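Local structure of arginyl-tRNA synthetase, putative (Plasmodium falciparum, 5JLD) at residues Gly179-Gln184 and Asp243-Trp248; Thr183-Ile188 and Lys250-Ser255. The protein probably catalyses the ATP-dependent attachment of L-arginine to tRNA(Arg), releasing AMP and diphosphate, as a class I aminoacyl-tRNA synthetase. One frame throughout, in Å; residues are numbered along the deposited sequence.

Contact 1. Residues Gly179-Gln184 and Asp243-Trp248; sequences GDWGTQ and DCKFVW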
ATOM      1  N   GLY A 179     -21.571   1.605   2.358  1.00 44.18           N
ATOM      2  CA  GLY A 179     -22.749   2.436   2.195  1.00 43.09           C
ATOM      3  C   GLY A 179     -24.025   1.704   2.617  1.00 52.54           C
ATOM      4  O   GLY A 179     -24.723   1.121   1.788  1.00 53.11           O
ATOM      5  N   ASP A 180     -24.336   1.736   3.911  1.00 50.45           N
ATOM      6  CA  ASP A 180     -25.470   0.981   4.444  1.00 49.22           C
ATOM      7  C   ASP A 180     -26.540   1.899   5.020  1.00 50.07           C
ATOM      8  O   ASP A 180     -27.341   1.488   5.853  1.00 55.41           O
ATOM      9  CB  ASP A 180     -25.008   0.005   5.533  1.00 52.63           C
ATOM     10  CG  ASP A 180     -24.401   0.718   6.741  1.00 52.94           C
ATOM     11  OD1 ASP A 180     -24.084   1.930   6.638  1.00 49.89           O
ATOM     12  OD2 ASP A 180     -24.243   0.059   7.795  1.00 53.13           O
ATOM     13  N   TRP A 181     -26.547   3.150   4.582  1.00 49.41           N
ATOM     14  CA  TRP A 181     -27.513   4.101   5.088  1.00 54.61           C
ATOM     15  C   TRP A 181     -27.866   5.103   3.982  1.00 68.06           C
ATOM     16  O   TRP A 181     -27.929   6.313   4.198  1.00 71.96           O
ATOM     17  CB  TRP A 181     -26.958   4.792   6.338  1.00 45.83           C
ATOM     18  CG  TRP A 181     -28.002   5.455   7.185  1.00 46.49           C
ATOM     19  CD1 TRP A 181     -28.221   6.799   7.294  1.00 47.60           C
ATOM     20  CD2 TRP A 181     -28.966   4.819   8.046  1.00 49.59           C
ATOM     21  NE1 TRP A 181     -29.258   7.040   8.157  1.00 53.90           N
ATOM     22  CE2 TRP A 181     -29.737   5.845   8.633  1.00 46.43           C
ATOM     23  CE3 TRP A 181     -29.253   3.487   8.371  1.00 51.68           C
ATOM     24  CZ2 TRP A 181     -30.770   5.586   9.531  1.00 47.27           C
ATOM     25  CZ3 TRP A 181     -30.287   3.228   9.259  1.00 47.47           C
ATOM     26  CH2 TRP A 181     -31.028   4.275   9.835  1.00 48.48           C
ATOM     27  N   GLY A 182     -28.110   4.573   2.790  1.00 70.54           N
ATOM     28  CA  GLY A 182     -28.307   5.402   1.617  1.00 76.90           C
ATOM     29  C   GLY A 182     -29.743   5.711   1.241  1.00 81.36           C
ATOM     30  O   GLY A 182     -30.692   5.419   1.984  1.00 78.32           O
ATOM     31  N   THR A 183     -29.886   6.317   0.065  1.00 88.56           N
ATOM     32  CA  THR A 183     -31.179   6.744  -0.457  1.00 93.27           C
ATOM     33  C   THR A 183     -32.165   5.592  -0.507  1.00 91.24           C
ATOM     34  O   THR A 183     -33.221   5.621   0.129  1.00 87.78           O
ATOM     35  CB  THR A 183     -31.039   7.327  -1.882  1.00 93.77           C
ATOM     36  OG1 THR A 183     -30.288   8.546  -1.838  1.00 92.84           O
ATOM     37  CG2 THR A 183     -32.407   7.605  -2.482  1.00 96.38           C
ATOM     38  N   GLN A 184     -31.760   4.563  -1.241  1.00 91.10           N
ATOM     39  CA  GLN A 184     -32.620   3.477  -1.687  1.00 98.71           C
ATOM     40  C   GLN A 184     -33.482   2.768  -0.643  1.00 93.79           C
ATOM     41  O   GLN A 184     -34.572   2.297  -0.972  1.00 92.76           O
ATOM     42  CB  GLN A 184     -31.757   2.425  -2.382  1.00106.95           C
ATOM     43  CG  GLN A 184     -32.510   1.657  -3.441  1.00115.62           C
ATOM     44  CD  GLN A 184     -31.627   1.198  -4.576  1.00117.84           C
ATOM     45  OE1 GLN A 184     -30.469   1.602  -4.689  1.00117.31           O
ATOM     46  NE2 GLN A 184     -32.179   0.367  -5.443  1.00118.88           N
ATOM     47  N   ASP A 243     -39.953  -2.749  12.354  1.00 85.77           N
ATOM     48  CA  ASP A 243     -40.030  -3.501  11.103  1.00 87.89           C
ATOM     49  C   ASP A 243     -39.055  -3.021  10.024  1.00 89.78           C
ATOM     50  O   ASP A 243     -38.385  -3.834   9.379  1.00 91.26           O
ATOM     51  CB  ASP A 243     -41.455  -3.457  10.557  1.00 82.92           C
ATOM     52  CG  ASP A 243     -42.448  -4.188  11.453  1.00 84.57           C
ATOM     53  OD1 ASP A 243     -42.015  -4.846  12.423  1.00 82.38           O
ATOM     54  OD2 ASP A 243     -43.665  -4.102  11.182  1.00 89.54           O
ATOM     55  N   CYS A 244     -38.996  -1.708   9.815  1.00 86.66           N
ATOM     56  CA  CYS A 244     -38.081  -1.136   8.831  1.00 74.76           C
ATOM     57  C   CYS A 244     -36.643  -1.498   9.177  1.00 68.69           C
ATOM     58  O   CYS A 244     -35.876  -1.877   8.307  1.00 70.75           O
ATOM     59  CB  CYS A 244     -38.247   0.384   8.748  1.00 70.65           C
ATOM     60  SG  CYS A 244     -39.695   0.908   7.794  1.00 93.14           S
ATOM     61  N   LYS A 245     -36.294  -1.392  10.454  1.00 63.45           N
ATOM     62  CA  LYS A 245     -34.979  -1.792  10.924  1.00 71.07           C
ATOM     63  C   LYS A 245     -34.742  -3.285  10.691  1.00 75.14           C
ATOM     64  O   LYS A 245     -33.644  -3.695  10.329  1.00 71.73           O
ATOM     65  CB  LYS A 245     -34.819  -1.456  12.403  1.00 68.03           C
ATOM     66  CG  LYS A 245     -34.389  -0.032  12.667  1.00 68.64           C
ATOM     67  CD  LYS A 245     -32.974   0.210  12.176  1.00 73.82           C
ATOM     68  CE  LYS A 245     -32.427   1.509  12.725  1.00 76.33           C
ATOM     69  NZ  LYS A 245     -31.788   1.304  14.058  1.00 80.75           N
ATOM     70  N   PHE A 246     -35.781  -4.091  10.900  1.00 76.28           N
ATOM     71  CA  PHE A 246     -35.719  -5.524  10.622  1.00 75.32           C
ATOM     72  C   PHE A 246     -35.302  -5.778   9.165  1.00 70.01           C
ATOM     73  O   PHE A 246     -34.334  -6.518   8.882  1.00 74.40           O
ATOM     74  CB  PHE A 246     -37.085  -6.171  10.917  1.00 79.51           C
ATOM     75  CG  PHE A 246     -37.112  -7.660  10.732  1.00 74.48           C
ATOM     76  CD1 PHE A 246     -36.622  -8.504  11.718  1.00 72.15           C
ATOM     77  CD2 PHE A 246     -37.634  -8.216   9.576  1.00 76.28           C
ATOM     78  CE1 PHE A 246     -36.646  -9.876  11.552  1.00 79.79           C
ATOM     79  CE2 PHE A 246     -37.661  -9.593   9.400  1.00 80.91           C
ATOM     80  CZ  PHE A 246     -37.167 -10.424  10.390  1.00 82.67           C
ATOM     81  N   VAL A 247     -36.021  -5.122   8.255  1.00 62.50           N
ATOM     82  CA  VAL A 247     -35.828  -5.296   6.817  1.00 67.87           C
ATOM     83  C   VAL A 247     -34.459  -4.782   6.359  1.00 68.01           C
ATOM     84  O   VAL A 247     -33.719  -5.492   5.679  1.00 72.67           O
ATOM     85  CB  VAL A 247     -36.958  -4.589   6.023  1.00 67.46           C
ATOM     86  CG1 VAL A 247     -36.656  -4.585   4.529  1.00 67.59           C
ATOM     87  CG2 VAL A 247     -38.305  -5.260   6.311  1.00 61.06           C
ATOM     88  N   TRP A 248     -34.141  -3.548   6.740  1.00 62.79           N
ATOM     89  CA  TRP A 248     -32.824  -2.961   6.533  1.00 58.33           C
ATOM     90  C   TRP A 248     -31.719  -3.914   6.961  1.00 57.87           C
ATOM     91  O   TRP A 248     -30.772  -4.181   6.212  1.00 57.87           O
ATOM     92  CB  TRP A 248     -32.711  -1.642   7.310  1.00 57.22           C
ATOM     93  CG  TRP A 248     -31.328  -1.126   7.417  1.00 56.56           C
ATOM     94  CD1 TRP A 248     -30.605  -0.505   6.433  1.00 50.10           C
ATOM     95  CD2 TRP A 248     -30.473  -1.180   8.575  1.00 61.33           C
ATOM     96  NE1 TRP A 248     -29.353  -0.164   6.914  1.00 55.61           N
ATOM     97  CE2 TRP A 248     -29.247  -0.574   8.218  1.00 59.01           C
ATOM     98  CE3 TRP A 248     -30.626  -1.682   9.875  1.00 62.99           C
ATOM     99  CZ2 TRP A 248     -28.180  -0.454   9.118  1.00 60.55           C
ATOM    100  CZ3 TRP A 248     -29.559  -1.564  10.769  1.00 56.02           C
ATOM    101  CH2 TRP A 248     -28.355  -0.954  10.382  1.00 59.04           C
TER
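Trp248 donates its indole N-H to the backbone carbonyl oxygen of Asp180, NE1 to O 2.8 Å. The bond is nearly straight, 164° at the hydrogen, and the oxygen sits at the edge of the indole close to the ring plane, while NE1 is tilted from the carbonyl plane. Over one face of the same indole stands Trp181, its six-membered ring set edge-to-face on the five-membered ring with the planes at 88°. With CG trans to the backbone N (chi1 -162°), the far end of the Trp181 indole is brought here, CE3 to 3.9 Å from Trp248 NE1 and CZ3 above the rim of that face. The bond and the stack limit how Trp248 can turn. About one turn earlier on the helix, Lys245 brings CE to the edge of the Trp181 ring, CE to CH2 4.2 Å; its NZ is hydrogen-bonded to Asn240. The Asp180 carboxylate, its plane inclined to the ring, lies near the benzo part of Trp248, OD2 to CZ2 4.2 Å, and OD2 is held by Ser276. This loop, between strand 171-176 and helix 185-194 of the class I catalytic domain, leans on helix 242-265, with helix 232-238 packing against Trp181 through Leu237 and Gln238.

Contact 2. Residues Thr183-Ile188 and Lys250-Ser255; sequences TQFGMI and KLCESS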
ATOM      1  N   THR A 183     -29.886   6.317   0.065  1.00 88.56           N
ATOM      2  CA  THR A 183     -31.179   6.744  -0.457  1.00 93.27           C
ATOM      3  C   THR A 183     -32.165   5.592  -0.507  1.00 91.24           C
ATOM      4  O   THR A 183     -33.221   5.621   0.129  1.00 87.78           O
ATOM      5  CB  THR A 183     -31.039   7.327  -1.882  1.00 93.77           C
ATOM      6  OG1 THR A 183     -30.288   8.546  -1.838  1.00 92.84           O
ATOM      7  CG2 THR A 183     -32.407   7.605  -2.482  1.00 96.38           C
ATOM      8  N   GLN A 184     -31.760   4.563  -1.241  1.00 91.10           N
ATOM      9  CA  GLN A 184     -32.620   3.477  -1.687  1.00 98.71           C
ATOM     10  C   GLN A 184     -33.482   2.768  -0.643  1.00 93.79           C
ATOM     11  O   GLN A 184     -34.572   2.297  -0.972  1.00 92.76           O
ATOM     12  CB  GLN A 184     -31.757   2.425  -2.382  1.00106.95           C
ATOM     13  CG  GLN A 184     -32.510   1.657  -3.441  1.00115.62           C
ATOM     14  CD  GLN A 184     -31.627   1.198  -4.576  1.00117.84           C
ATOM     15  OE1 GLN A 184     -30.469   1.602  -4.689  1.00117.31           O
ATOM     16  NE2 GLN A 184     -32.179   0.367  -5.443  1.00118.88           N
ATOM     17  N   PHE A 185     -33.009   2.678   0.597  1.00 83.63           N
ATOM     18  CA  PHE A 185     -33.625   1.771   1.567  1.00 76.28           C
ATOM     19  C   PHE A 185     -35.132   1.994   1.749  1.00 75.03           C
ATOM     20  O   PHE A 185     -35.858   1.080   2.144  1.00 71.64           O
ATOM     21  CB  PHE A 185     -32.894   1.866   2.910  1.00 72.21           C
ATOM     22  CG  PHE A 185     -31.567   1.166   2.912  1.00 69.74           C
ATOM     23  CD1 PHE A 185     -31.488  -0.193   3.183  1.00 69.98           C
ATOM     24  CD2 PHE A 185     -30.398   1.857   2.622  1.00 70.64           C
ATOM     25  CE1 PHE A 185     -30.271  -0.851   3.163  1.00 68.65           C
ATOM     26  CE2 PHE A 185     -29.173   1.207   2.605  1.00 62.41           C
ATOM     27  CZ  PHE A 185     -29.108  -0.148   2.883  1.00 63.16           C
ATOM     28  N   GLY A 186     -35.610   3.189   1.424  1.00 76.70           N
ATOM     29  CA  GLY A 186     -37.043   3.434   1.373  1.00 77.92           C
ATOM     30  C   GLY A 186     -37.721   2.574   0.318  1.00 81.41           C
ATOM     31  O   GLY A 186     -38.482   1.654   0.654  1.00 83.03           O
ATOM     32  N   MET A 187     -37.427   2.870  -0.951  1.00 87.30           N
ATOM     33  CA  MET A 187     -37.970   2.139  -2.102  1.00 93.59           C
ATOM     34  C   MET A 187     -38.034   0.640  -1.846  1.00 95.97           C
ATOM     35  O   MET A 187     -39.111   0.039  -1.857  1.00101.48           O
ATOM     36  CB  MET A 187     -37.119   2.372  -3.360  1.00 88.75           C
ATOM     37  CG  MET A 187     -36.535   3.763  -3.536  1.00 80.75           C
ATOM     38  SD  MET A 187     -35.389   3.791  -4.935  1.00131.26           S
ATOM     39  CE  MET A 187     -34.793   5.477  -4.866  1.00 95.24           C
ATOM     40  N   ILE A 188     -36.863   0.057  -1.600  1.00 90.04           N
ATOM     41  CA  ILE A 188     -36.739  -1.376  -1.401  1.00 87.22           C
ATOM     42  C   ILE A 188     -37.666  -1.797  -0.275  1.00 88.43           C
ATOM     43  O   ILE A 188     -38.515  -2.672  -0.469  1.00 99.42           O
ATOM     44  CB  ILE A 188     -35.273  -1.800  -1.092  1.00 73.88           C
ATOM     45  CG1 ILE A 188     -34.311  -1.173  -2.095  1.00 68.28           C
ATOM     46  CG2 ILE A 188     -35.125  -3.311  -1.138  1.00 70.18           C
ATOM     47  CD1 ILE A 188     -32.838  -1.488  -1.812  1.00 73.14           C
ATOM     48  N   LYS A 250     -31.849  -7.116   7.370  1.00 60.07           N
ATOM     49  CA  LYS A 250     -31.837  -8.255   6.443  1.00 64.87           C
ATOM     50  C   LYS A 250     -31.105  -7.958   5.124  1.00 64.25           C
ATOM     51  O   LYS A 250     -30.337  -8.793   4.611  1.00 70.95           O
ATOM     52  CB  LYS A 250     -33.276  -8.708   6.132  1.00 77.81           C
ATOM     53  CG  LYS A 250     -33.990  -9.404   7.278  1.00 82.32           C
ATOM     54  CD  LYS A 250     -33.157 -10.550   7.836  1.00 88.10           C
ATOM     55  CE  LYS A 250     -33.577 -10.890   9.261  1.00 92.92           C
ATOM     56  NZ  LYS A 250     -33.414  -9.717  10.175  1.00 94.65           N
ATOM     57  N   LEU A 251     -31.353  -6.771   4.576  1.00 54.73           N
ATOM     58  CA  LEU A 251     -30.708  -6.335   3.330  1.00 64.60           C
ATOM     59  C   LEU A 251     -29.185  -6.224   3.489  1.00 62.91           C
ATOM     60  O   LEU A 251     -28.405  -6.761   2.683  1.00 69.18           O
ATOM     61  CB  LEU A 251     -31.283  -4.985   2.880  1.00 66.29           C
ATOM     62  CG  LEU A 251     -32.568  -4.965   2.032  1.00 74.42           C
ATOM     63  CD1 LEU A 251     -33.581  -5.982   2.519  1.00 72.55           C
ATOM     64  CD2 LEU A 251     -33.197  -3.574   2.052  1.00 69.58           C
ATOM     65  N   CYS A 252     -28.784  -5.509   4.535  1.00 51.28           N
ATOM     66  CA  CYS A 252     -27.388  -5.340   4.867  1.00 49.70           C
ATOM     67  C   CYS A 252     -26.737  -6.700   5.041  1.00 56.47           C
ATOM     68  O   CYS A 252     -25.661  -6.946   4.506  1.00 52.86           O
ATOM     69  CB  CYS A 252     -27.237  -4.494   6.126  1.00 48.68           C
ATOM     70  SG  CYS A 252     -27.743  -2.774   5.898  1.00 55.45           S
ATOM     71  N   GLU A 253     -27.401  -7.603   5.753  1.00 62.52           N
ATOM     72  CA  GLU A 253     -26.800  -8.914   5.979  1.00 67.83           C
ATOM     73  C   GLU A 253     -26.587  -9.669   4.670  1.00 64.72           C
ATOM     74  O   GLU A 253     -25.491 -10.210   4.425  1.00 61.23           O
ATOM     75  CB  GLU A 253     -27.651  -9.733   6.940  1.00 75.12           C
ATOM     76  CG  GLU A 253     -27.479  -9.290   8.379  1.00 83.20           C
ATOM     77  CD  GLU A 253     -28.459  -9.947   9.320  1.00 88.12           C
ATOM     78  OE1 GLU A 253     -29.370 -10.657   8.841  1.00 89.67           O
ATOM     79  OE2 GLU A 253     -28.311  -9.751  10.545  1.00 88.93           O
ATOM     80  N   SER A 254     -27.616  -9.678   3.822  1.00 60.59           N
ATOM     81  CA  SER A 254     -27.498 -10.337   2.514  1.00 64.60           C
ATOM     82  C   SER A 254     -26.345  -9.789   1.650  1.00 59.20           C
ATOM     83  O   SER A 254     -25.467 -10.557   1.144  1.00 64.85           O
ATOM     84  CB  SER A 254     -28.821 -10.212   1.749  1.00 65.83           C
ATOM     85  OG  SER A 254     -28.598 -10.163   0.350  1.00 71.88           O
ATOM     86  N   SER A 255     -26.338  -8.465   1.479  1.00 61.08           N
ATOM     87  CA  SER A 255     -25.272  -7.830   0.682  1.00 59.57           C
ATOM     88  C   SER A 255     -23.897  -8.116   1.267  1.00 58.22           C
ATOM     89  O   SER A 255     -22.939  -8.391   0.538  1.00 60.57           O
ATOM     90  CB  SER A 255     -25.486  -6.320   0.578  1.00 63.37           C
ATOM     91  OG  SER A 255     -26.343  -6.005  -0.504  1.00 70.99           O
TER
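Two helices of the class I catalytic domain, 185-194 and 242-265, pack here through a small buried cluster of apolar side chains, with Leu251 reaching from the second helix toward Phe185 and Ile188 of the other. Its CD2 methyl does the touching: it meets Ile188 CG2 at 3.7 Å and Phe185 CD1 at 4.0 Å, and so bridges two residues that lie three apart on the facing helix. Ile188 presents the CG2 branch because that methyl is anti to the backbone N, with CG1 turned beside the N instead (chi1 -49°). Leu251 runs alongside both Phe185 and Ile188 in the opposite sense. Helix 185-194 follows the loop that leaves strand 171-176 of the parallel sheet of the catalytic domain, and the contact packs residues 185-188 against the long helix 242-265. One residue on from Leu251, Cys252 brings its sulfur to Phe185, SG to CE1 4.2 Å. This is an oblique sulfur-aromatic contact, the sulfur 5.2 Å from the ring centroid and 60° off the ring normal. The CG of Phe185 is anti to its carbonyl carbon (chi1 -76°), which carries the ring toward helix 242-265, and the rotation about chi2 lets its CD1-CE1 side meet Leu251 and Cys252. Ile143 touches Phe185 and Ala144 touches Ile188, while Ser255, one turn beyond Leu251, hydrogen-bonds through OG to the backbone N of Ala144.

Both contacts fasten the same part of the chain, the loop from Gly179 and the helix it enters, to helix 242-265, and their centres are about 5 Å apart. Contact 1 is partly buried and mixes aromatic packing with a hydrogen bond in which the loop supplies a carbonyl acceptor to the indole N-H. Contact 2 is fully buried and entirely side-chain packing, helix against helix. They merge at Phe185, whose ring also meets Trp248 edge-to-face, and at Cys252, whose SG lies 3.9 Å from Asp180 CB. Here the earlier residues of helix 242-265 meet the loop and the later ones Phe185 and Ile188, although Cys244 and Val247 also touch helix 185-194 near its far end.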